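Nicotinate phosphoribosyltransferase (Porphyromonas gingivalis, PDB 2IM5) probably catalyses the ATP-assisted synthesis of nicotinate D-ribonucleotide from nicotinate and 5-phospho-alpha-D-ribose 1-diphosphate, a step of NAD(+) biosynthesis. Local coordinates at residues A[152-155]-A[156-160]; A[310-313]-A[314-317]; A[98-101]-A[102-106]. All blocks are in the same frame, centred on the assembly; numbering follows the deposited sequence.

In the fold
Contacts 1 and 2 are neighbours, their centres 10 Å apart. Contact 1 finishes helix 141-157, contact 2 opens helix 310-320, and the two helices pack together: Leu154 and His158 touch Ile314, while Gln317 NE2 binds the Arg159 carbonyl. Each is partly buried, with apolar residues facing inward and charged ones outward. Contact 3 lies about 39 Å from contact 2 and 43 Å from contact 1, centre to centre, across the chain from the latter. It is a surface hairpin at the outer edge of the antiparallel sheet. Its strands pair through backbone bonds, and an aspartate ties its turn, whereas contact 2 relies on i to i+4 helical bonds and contact 1 adds a capped helix end.

Contact 1 of 3, residues A[152-155]-A[156-160]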
ATOM      1  N   GLY A 152     -17.475  12.171   5.906  1.00 27.38           N
ATOM      2  CA  GLY A 152     -18.352  11.199   5.288  1.00 29.06           C
ATOM      3  C   GLY A 152     -19.506  11.857   4.550  1.00 30.77           C
ATOM      4  O   GLY A 152     -19.789  11.522   3.396  1.00 28.87           O
ATOM      5  N   GLU A 153     -20.172  12.804   5.210  1.00 32.64           N
ATOM      6  CA  GLU A 153     -21.307  13.494   4.601  1.00 34.27           C
ATOM      7  C   GLU A 153     -20.869  14.256   3.357  1.00 33.33           C
ATOM      8  O   GLU A 153     -21.580  14.282   2.349  1.00 33.71           O
ATOM      9  CB  GLU A 153     -21.961  14.438   5.618  1.00 37.59           C
ATOM     10  CG  GLU A 153     -22.478  13.712   6.868  1.00 45.62           C
ATOM     11  CD  GLU A 153     -23.088  14.646   7.920  1.00 50.34           C
ATOM     12  OE1 GLU A 153     -22.442  15.656   8.281  1.00 52.35           O
ATOM     13  OE2 GLU A 153     -24.212  14.359   8.402  1.00 54.75           O
ATOM     14  N   LEU A 154     -19.687  14.861   3.417  1.00 31.17           N
ATOM     15  CA  LEU A 154     -19.167  15.606   2.280  1.00 31.51           C
ATOM     16  C   LEU A 154     -18.940  14.696   1.069  1.00 32.14           C
ATOM     17  O   LEU A 154     -19.366  15.016  -0.044  1.00 32.65           O
ATOM     18  CB  LEU A 154     -17.850  16.289   2.658  1.00 31.90           C
ATOM     19  CG  LEU A 154     -17.205  17.163   1.576  1.00 32.53           C
ATOM     20  CD1 LEU A 154     -18.054  18.408   1.334  1.00 32.97           C
ATOM     21  CD2 LEU A 154     -15.807  17.565   2.013  1.00 31.84           C
ATOM     22  N   MET A 155     -18.264  13.568   1.285  1.00 30.33           N
ATOM     23  CA  MET A 155     -17.995  12.633   0.196  1.00 28.89           C
ATOM     24  C   MET A 155     -19.316  12.114  -0.377  1.00 30.08           C
ATOM     25  O   MET A 155     -19.459  11.968  -1.593  1.00 28.65           O
ATOM     26  CB  MET A 155     -17.147  11.452   0.694  1.00 27.33           C
ATOM     27  CG  MET A 155     -15.732  11.816   1.180  1.00 26.83           C
ATOM     28  SD  MET A 155     -14.614  12.481  -0.106  1.00 22.92           S
ATOM     29  CE  MET A 155     -14.035  11.014  -0.814  1.00 28.28           C
ATOM     30  N   ARG A 156     -20.274  11.840   0.507  1.00 30.59           N
ATOM     31  CA  ARG A 156     -21.587  11.341   0.100  1.00 32.34           C
ATOM     32  C   ARG A 156     -22.276  12.364  -0.797  1.00 33.64           C
ATOM     33  O   ARG A 156     -22.754  12.039  -1.880  1.00 33.80           O
ATOM     34  CB  ARG A 156     -22.457  11.077   1.334  1.00 31.53           C
ATOM     35  CG  ARG A 156     -23.822  10.473   1.036  1.00 32.22           C
ATOM     36  CD  ARG A 156     -24.638  10.378   2.315  1.00 32.84           C
ATOM     37  NE  ARG A 156     -24.941  11.707   2.845  1.00 33.96           N
ATOM     38  CZ  ARG A 156     -25.156  11.979   4.130  1.00 34.63           C
ATOM     39  NH1 ARG A 156     -25.103  11.018   5.047  1.00 34.68           N
ATOM     40  NH2 ARG A 156     -25.420  13.222   4.499  1.00 35.32           N
ATOM     41  N   GLU A 157     -22.308  13.608  -0.333  1.00 35.39           N
ATOM     42  CA  GLU A 157     -22.936  14.703  -1.060  1.00 37.31           C
ATOM     43  C   GLU A 157     -22.355  14.871  -2.458  1.00 36.91           C
ATOM     44  O   GLU A 157     -23.101  15.031  -3.424  1.00 36.82           O
ATOM     45  CB  GLU A 157     -22.769  16.007  -0.277  1.00 40.54           C
ATOM     46  CG  GLU A 157     -23.340  17.237  -0.964  1.00 47.18           C
ATOM     47  CD  GLU A 157     -22.850  18.543  -0.338  1.00 51.15           C
ATOM     48  OE1 GLU A 157     -23.000  18.710   0.895  1.00 52.66           O
ATOM     49  OE2 GLU A 157     -22.319  19.401  -1.082  1.00 52.66           O
ATOM     50  N   HIS A 158     -21.029  14.848  -2.568  1.00 36.36           N
ATOM     51  CA  HIS A 158     -20.382  15.001  -3.874  1.00 35.07           C
ATOM     52  C   HIS A 158     -20.233  13.685  -4.637  1.00 34.76           C
ATOM     53  O   HIS A 158     -19.657  13.660  -5.724  1.00 35.55           O
ATOM     54  CB  HIS A 158     -19.004  15.656  -3.726  1.00 33.63           C
ATOM     55  CG  HIS A 158     -19.055  17.090  -3.300  1.00 33.75           C
ATOM     56  ND1 HIS A 158     -19.388  17.477  -2.018  1.00 33.92           N
ATOM     57  CD2 HIS A 158     -18.836  18.233  -3.992  1.00 31.99           C
ATOM     58  CE1 HIS A 158     -19.370  18.794  -1.940  1.00 32.51           C
ATOM     59  NE2 HIS A 158     -19.038  19.276  -3.125  1.00 32.22           N
ATOM     60  N   ARG A 159     -20.751  12.598  -4.071  1.00 36.08           N
ATOM     61  CA  ARG A 159     -20.666  11.289  -4.715  1.00 36.03           C
ATOM     62  C   ARG A 159     -19.229  10.964  -5.104  1.00 34.51           C
ATOM     63  O   ARG A 159     -18.959  10.518  -6.217  1.00 32.52           O
ATOM     64  CB  ARG A 159     -21.557  11.262  -5.955  1.00 39.35           C
ATOM     65  CG  ARG A 159     -23.028  11.443  -5.640  1.00 44.26           C
ATOM     66  CD  ARG A 159     -23.844  11.621  -6.903  1.00 49.62           C
ATOM     67  NE  ARG A 159     -25.265  11.774  -6.601  1.00 54.24           N
ATOM     68  CZ  ARG A 159     -26.045  10.799  -6.142  1.00 56.01           C
ATOM     69  NH1 ARG A 159     -25.545   9.587  -5.929  1.00 56.72           N
ATOM     70  NH2 ARG A 159     -27.325  11.038  -5.887  1.00 57.66           N
ATOM     71  N   ALA A 160     -18.311  11.204  -4.177  1.00 33.93           N
ATOM     72  CA  ALA A 160     -16.903  10.934  -4.411  1.00 32.91           C
ATOM     73  C   ALA A 160     -16.561   9.529  -3.919  1.00 32.50           C
ATOM     74  O   ALA A 160     -16.409   9.308  -2.713  1.00 34.04           O
ATOM     75  CB  ALA A 160     -16.047  11.973  -3.689  1.00 33.60           C
TER
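His158 folds its imidazole back along the last turn of helix 141-157 and sets one ring edge against Leu154. Leu154 O lies near the ring plane, and His158 ND1 donates to it across 3.2 Å. The same oxygen accepts the backbone proton of His158 N at 3.0 Å, and the two donors approach from opposite faces of the Leu154 carbonyl plane, so a single residue grips this acceptor twice. The ring can come back this far because His158 CG stands anti to its own carbonyl carbon (chi1 -68°). The Leu154 side chain slants across the imidazole, bringing CD1 to 3.5 Å from His158 CE1. A branched apolar end suits Leu154, which meets both the imidazole and helix 310-320.

The helix ends here in a Schellman motif. Arg159 takes a positive phi of 52°, turning the chain so that Ala160 N can donate to Met155 O at 2.9 Å, while Arg159 N donates to Arg156 O. Just past the turn, the small Ala160 directs its CB at the helix. Met155 meets it from the helix side: its chain bends at chi2 and chi3 and curls its end round, so that CE lies 3.6 Å from Ala160 CB. A flexible thioether fits this buried corner, where Met155 also packs on Pro310.

On the solvent side Glu153 and Arg156 run side by side, pointing the same way. The Arg156 guanidinium lies with one face over the root of Glu153, CA beneath its centre, and NH2 is 3.8 Å from Glu153 CB; the two charged planes are turned 65° apart. Glu153 OE2 stays 4.2 Å from Arg156 NH2, too long for a salt bridge, although the opposite charges probably attract weakly; this oxygen is instead paired with Arg149, one turn back.

Contact 2 of 3, residues A[310-313]-A[314-317]; sequences PQRA and IEIQ
Glu315 reaches back along one turn of helix 310-320 and sets its carboxylate between Gln311 and Arg312. At the root of its side chain, CB rests 3.5 Å from Arg312 O. CG is anti to the carbonyl carbon (chi1 -71°), which swings the chain toward the preceding turn and puts CG 3.5 Å from Gln311 O, the carbonyl that accepts the Glu315 backbone N-H at 3.1 Å. Beyond CG the chain runs extended, and CD passes near Arg312 CA before the two oxygens part company. OE1 goes to the arginine: it lies 3.6 Å from Arg312 NH1 in a salt bridge. This oxygen stands well out of the guanidinium plane, so no N-H points at it and the attraction is one of charge alone. OE2 lies against the glutamine chain, 3.5 Å from Gln311 CG, with Gln311 NE2 at 3.7 Å. The two side chains cross at about a right angle, yet amide and carboxylate are nearly coplanar, 27° apart.

Long polar chains suit this outer side, where Gln311 and Arg312 are exposed. The inner residues are apolar: Ile314 packs against helix 141-157, and Ala313, small enough for close approach, lies with Ile316 on Phe328. Pro310, with no N-H to give, fits the first turn, and Thr309 OG1 just before it accepts from Arg312 N. This amphipathic helix is the helix of a beta-alpha-beta crossover, linking parallel strands 301-304 and 325-330 in the barrel-like alpha/beta fold of this family.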
ATOM      1  N   PRO A 310     -10.561  14.938   1.791  1.00 29.44           N
ATOM      2  CA  PRO A 310     -11.837  14.903   1.076  1.00 29.80           C
ATOM      3  C   PRO A 310     -11.977  16.066   0.092  1.00 29.99           C
ATOM      4  O   PRO A 310     -12.409  15.882  -1.048  1.00 28.91           O
ATOM      5  CB  PRO A 310     -12.856  14.956   2.207  1.00 30.93           C
ATOM      6  CG  PRO A 310     -12.166  14.169   3.288  1.00 30.37           C
ATOM      7  CD  PRO A 310     -10.756  14.714   3.236  1.00 29.50           C
ATOM      8  N   GLN A 311     -11.588  17.258   0.526  1.00 30.54           N
ATOM      9  CA  GLN A 311     -11.690  18.433  -0.325  1.00 32.13           C
ATOM     10  C   GLN A 311     -10.820  18.335  -1.570  1.00 31.94           C
ATOM     11  O   GLN A 311     -11.241  18.716  -2.658  1.00 31.83           O
ATOM     12  CB  GLN A 311     -11.325  19.694   0.462  1.00 34.63           C
ATOM     13  CG  GLN A 311     -11.526  20.985  -0.327  1.00 38.27           C
ATOM     14  CD  GLN A 311     -12.909  21.076  -0.974  1.00 40.30           C
ATOM     15  OE1 GLN A 311     -13.938  20.885  -0.313  1.00 42.10           O
ATOM     16  NE2 GLN A 311     -12.935  21.375  -2.274  1.00 40.77           N
ATOM     17  N   ARG A 312      -9.600  17.834  -1.415  1.00 31.83           N
ATOM     18  CA  ARG A 312      -8.712  17.687  -2.556  1.00 32.69           C
ATOM     19  C   ARG A 312      -9.288  16.660  -3.537  1.00 30.94           C
ATOM     20  O   ARG A 312      -9.126  16.787  -4.752  1.00 31.69           O
ATOM     21  CB  ARG A 312      -7.323  17.241  -2.098  1.00 36.27           C
ATOM     22  CG  ARG A 312      -6.334  17.089  -3.236  1.00 43.40           C
ATOM     23  CD  ARG A 312      -5.855  18.436  -3.752  1.00 49.30           C
ATOM     24  NE  ARG A 312      -4.986  19.104  -2.780  1.00 55.41           N
ATOM     25  CZ  ARG A 312      -4.368  20.267  -2.993  1.00 58.68           C
ATOM     26  NH1 ARG A 312      -4.516  20.911  -4.149  1.00 59.69           N
ATOM     27  NH2 ARG A 312      -3.591  20.789  -2.048  1.00 59.44           N
ATOM     28  N   ALA A 313      -9.957  15.642  -3.005  1.00 28.55           N
ATOM     29  CA  ALA A 313     -10.561  14.615  -3.844  1.00 27.82           C
ATOM     30  C   ALA A 313     -11.646  15.252  -4.713  1.00 26.62           C
ATOM     31  O   ALA A 313     -11.770  14.948  -5.905  1.00 23.11           O
ATOM     32  CB  ALA A 313     -11.159  13.507  -2.979  1.00 27.46           C
ATOM     33  N   ILE A 314     -12.425  16.142  -4.106  1.00 27.16           N
ATOM     34  CA  ILE A 314     -13.495  16.830  -4.819  1.00 29.38           C
ATOM     35  C   ILE A 314     -12.926  17.683  -5.955  1.00 29.95           C
ATOM     36  O   ILE A 314     -13.508  17.757  -7.034  1.00 29.53           O
ATOM     37  CB  ILE A 314     -14.322  17.711  -3.847  1.00 30.42           C
ATOM     38  CG1 ILE A 314     -15.114  16.809  -2.894  1.00 30.92           C
ATOM     39  CG2 ILE A 314     -15.272  18.623  -4.629  1.00 31.37           C
ATOM     40  CD1 ILE A 314     -15.792  17.542  -1.763  1.00 30.86           C
ATOM     41  N   GLU A 315     -11.781  18.315  -5.715  1.00 31.11           N
ATOM     42  CA  GLU A 315     -11.137  19.142  -6.734  1.00 32.30           C
ATOM     43  C   GLU A 315     -10.677  18.287  -7.918  1.00 32.22           C
ATOM     44  O   GLU A 315     -10.910  18.641  -9.073  1.00 31.92           O
ATOM     45  CB  GLU A 315      -9.936  19.879  -6.137  1.00 35.16           C
ATOM     46  CG  GLU A 315     -10.293  20.993  -5.170  1.00 40.25           C
ATOM     47  CD  GLU A 315      -9.132  21.369  -4.263  1.00 43.81           C
ATOM     48  OE1 GLU A 315      -7.983  21.414  -4.755  1.00 46.08           O
ATOM     49  OE2 GLU A 315      -9.366  21.624  -3.058  1.00 47.20           O
ATOM     50  N   ILE A 316     -10.020  17.164  -7.630  1.00 31.73           N
ATOM     51  CA  ILE A 316      -9.550  16.268  -8.684  1.00 30.47           C
ATOM     52  C   ILE A 316     -10.751  15.733  -9.457  1.00 29.96           C
ATOM     53  O   ILE A 316     -10.700  15.555 -10.671  1.00 30.04           O
ATOM     54  CB  ILE A 316      -8.760  15.070  -8.093  1.00 31.23           C
ATOM     55  CG1 ILE A 316      -7.465  15.571  -7.448  1.00 31.90           C
ATOM     56  CG2 ILE A 316      -8.442  14.052  -9.190  1.00 30.95           C
ATOM     57  CD1 ILE A 316      -6.674  14.490  -6.720  1.00 33.13           C
ATOM     58  N   GLN A 317     -11.832  15.485  -8.732  1.00 29.93           N
ATOM     59  CA  GLN A 317     -13.060  14.977  -9.314  1.00 31.36           C
ATOM     60  C   GLN A 317     -13.543  15.930 -10.420  1.00 31.86           C
ATOM     61  O   GLN A 317     -14.021  15.490 -11.464  1.00 31.80           O
ATOM     62  CB  GLN A 317     -14.097  14.817  -8.195  1.00 31.02           C
ATOM     63  CG  GLN A 317     -15.390  14.122  -8.572  1.00 33.32           C
ATOM     64  CD  GLN A 317     -16.197  13.728  -7.344  1.00 34.60           C
ATOM     65  OE1 GLN A 317     -16.066  14.337  -6.276  1.00 36.23           O
ATOM     66  NE2 GLN A 317     -17.039  12.711  -7.488  1.00 34.66           N
TER

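Contact 3 of 3, residues A[98-101]-A[102-106]; sequences SIDA and QGHLD
Asp100 and His104 hold their flat groups steeply against each other, the carboxylate and imidazole planes 72° apart. Over one face of the His104 ring, offset toward its rim, lies Gln102 O, and Asp100 OD1 approaches the ring obliquely. The bonds of the carboxylate go to the backbone: OD1 accepts from His104 N at 2.8 Å, the donor standing above the carboxylate plane, and takes a second, weak bond from Gln102 N. OD2 rests 3.2 Å from His104 CB. Asp100 can do this because CG sits between its backbone N and carbonyl carbon (chi1 62°), which tips the carboxylate over the turn. Aspartate is short enough to reach these amides directly.

Away from the turn, Ser98 and Asp106 form a hydrogen-bonded antiparallel pair, with Asp106 N 2.7 Å from Ser98 O. On their face of the sheet a water links Ser98 OG with Asp106 OD1, to which it donates at 2.6 Å; OD1 is also salt-bridged to Arg108. Ile99 and Leu105, the next, non-hydrogen-bonded pair, occupy the other face, their CD1 atoms 4.2 Å apart, and bear on Phe42 and helix 44-56. Branched Ile99 also presses CG2 tightly on Gly103, 3.5 Å from its CA atom.

Gly103 N closes a type I turn on Asp100 O at 2.9 Å, and Asp100 N donates to His104 O. Together with the positive phi of Gly103 (79°), these bonds define a 3:5 beta hairpin with a type I turn and a G1 beta bulge, joining edge strand 95-99 to strand 105-110.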
ATOM      1  N   SER A  98      16.867  -2.400  15.850  1.00 27.16           N
ATOM      2  CA  SER A  98      17.989  -1.781  16.532  1.00 29.54           C
ATOM      3  C   SER A  98      18.011  -0.274  16.332  1.00 30.29           C
ATOM      4  O   SER A  98      17.283   0.272  15.500  1.00 29.50           O
ATOM      5  CB  SER A  98      19.304  -2.363  16.024  1.00 29.00           C
ATOM      6  OG  SER A  98      19.485  -2.052  14.656  1.00 32.40           O
ATOM      7  N   ILE A  99      18.846   0.390  17.121  1.00 31.92           N
ATOM      8  CA  ILE A  99      19.016   1.831  17.022  1.00 35.35           C
ATOM      9  C   ILE A  99      20.354   1.952  16.312  1.00 36.59           C
ATOM     10  O   ILE A  99      21.345   1.435  16.802  1.00 36.92           O
ATOM     11  CB  ILE A  99      19.119   2.489  18.417  1.00 36.08           C
ATOM     12  CG1 ILE A  99      17.894   2.123  19.263  1.00 34.92           C
ATOM     13  CG2 ILE A  99      19.240   4.002  18.269  1.00 35.72           C
ATOM     14  CD1 ILE A  99      16.573   2.594  18.678  1.00 34.91           C
ATOM     15  N   ASP A 100      20.386   2.609  15.155  1.00 39.61           N
ATOM     16  CA  ASP A 100      21.637   2.728  14.412  1.00 42.44           C
ATOM     17  C   ASP A 100      22.632   3.682  15.049  1.00 44.30           C
ATOM     18  O   ASP A 100      22.372   4.261  16.108  1.00 45.05           O
ATOM     19  CB  ASP A 100      21.385   3.146  12.954  1.00 43.19           C
ATOM     20  CG  ASP A 100      20.728   4.510  12.833  1.00 44.85           C
ATOM     21  OD1 ASP A 100      20.984   5.375  13.694  1.00 46.71           O
ATOM     22  OD2 ASP A 100      19.969   4.723  11.862  1.00 45.27           O
ATOM     23  N   ALA A 101      23.777   3.836  14.388  1.00 45.77           N
ATOM     24  CA  ALA A 101      24.848   4.704  14.865  1.00 46.73           C
ATOM     25  C   ALA A 101      24.387   6.141  15.065  1.00 47.79           C
ATOM     26  O   ALA A 101      24.887   6.840  15.945  1.00 49.30           O
ATOM     27  CB  ALA A 101      26.017   4.666  13.890  1.00 46.64           C
ATOM     28  N   GLN A 102      23.430   6.583  14.256  1.00 48.26           N
ATOM     29  CA  GLN A 102      22.921   7.949  14.362  1.00 48.04           C
ATOM     30  C   GLN A 102      21.792   8.087  15.379  1.00 46.58           C
ATOM     31  O   GLN A 102      21.198   9.156  15.504  1.00 47.25           O
ATOM     32  CB  GLN A 102      22.423   8.448  12.999  1.00 49.63           C
ATOM     33  CG  GLN A 102      23.508   8.703  11.967  1.00 52.28           C
ATOM     34  CD  GLN A 102      24.337   7.467  11.658  1.00 54.66           C
ATOM     35  OE1 GLN A 102      25.289   7.142  12.375  1.00 55.88           O
ATOM     36  NE2 GLN A 102      23.972   6.765  10.589  1.00 55.25           N
ATOM     37  N   GLY A 103      21.488   7.010  16.099  1.00 45.22           N
ATOM     38  CA  GLY A 103      20.422   7.060  17.088  1.00 41.97           C
ATOM     39  C   GLY A 103      19.028   6.946  16.490  1.00 40.30           C
ATOM     40  O   GLY A 103      18.033   7.294  17.127  1.00 39.27           O
ATOM     41  N   HIS A 104      18.955   6.447  15.261  1.00 38.14           N
ATOM     42  CA  HIS A 104      17.687   6.295  14.566  1.00 36.79           C
ATOM     43  C   HIS A 104      17.175   4.862  14.636  1.00 34.18           C
ATOM     44  O   HIS A 104      17.956   3.915  14.748  1.00 33.01           O
ATOM     45  CB  HIS A 104      17.859   6.721  13.109  1.00 39.82           C
ATOM     46  CG  HIS A 104      18.301   8.142  12.949  1.00 42.80           C
ATOM     47  ND1 HIS A 104      19.047   8.574  11.873  1.00 44.17           N
ATOM     48  CD2 HIS A 104      18.088   9.234  13.724  1.00 42.96           C
ATOM     49  CE1 HIS A 104      19.275   9.871  11.991  1.00 44.79           C
ATOM     50  NE2 HIS A 104      18.703  10.295  13.105  1.00 44.99           N
ATOM     51  N   LEU A 105      15.859   4.705  14.574  1.00 31.82           N
ATOM     52  CA  LEU A 105      15.259   3.378  14.626  1.00 30.67           C
ATOM     53  C   LEU A 105      15.498   2.650  13.307  1.00 28.69           C
ATOM     54  O   LEU A 105      15.155   3.159  12.245  1.00 27.82           O
ATOM     55  CB  LEU A 105      13.756   3.491  14.898  1.00 30.84           C
ATOM     56  CG  LEU A 105      12.956   2.188  14.981  1.00 31.48           C
ATOM     57  CD1 LEU A 105      13.529   1.278  16.058  1.00 30.02           C
ATOM     58  CD2 LEU A 105      11.504   2.518  15.280  1.00 31.77           C
ATOM     59  N   ASP A 106      16.093   1.466  13.389  1.00 27.38           N
ATOM     60  CA  ASP A 106      16.384   0.652  12.209  1.00 28.50           C
ATOM     61  C   ASP A 106      15.703  -0.708  12.330  1.00 27.00           C
ATOM     62  O   ASP A 106      15.877  -1.410  13.334  1.00 25.85           O
ATOM     63  CB  ASP A 106      17.896   0.448  12.068  1.00 31.92           C
ATOM     64  CG  ASP A 106      18.274  -0.333  10.813  1.00 36.20           C
ATOM     65  OD1 ASP A 106      17.943  -1.540  10.727  1.00 39.00           O
ATOM     66  OD2 ASP A 106      18.905   0.262   9.907  1.00 39.19           O
TER
HETATM   67  O   HOH W   1      17.914  -3.413  12.535  1.00 27.42           O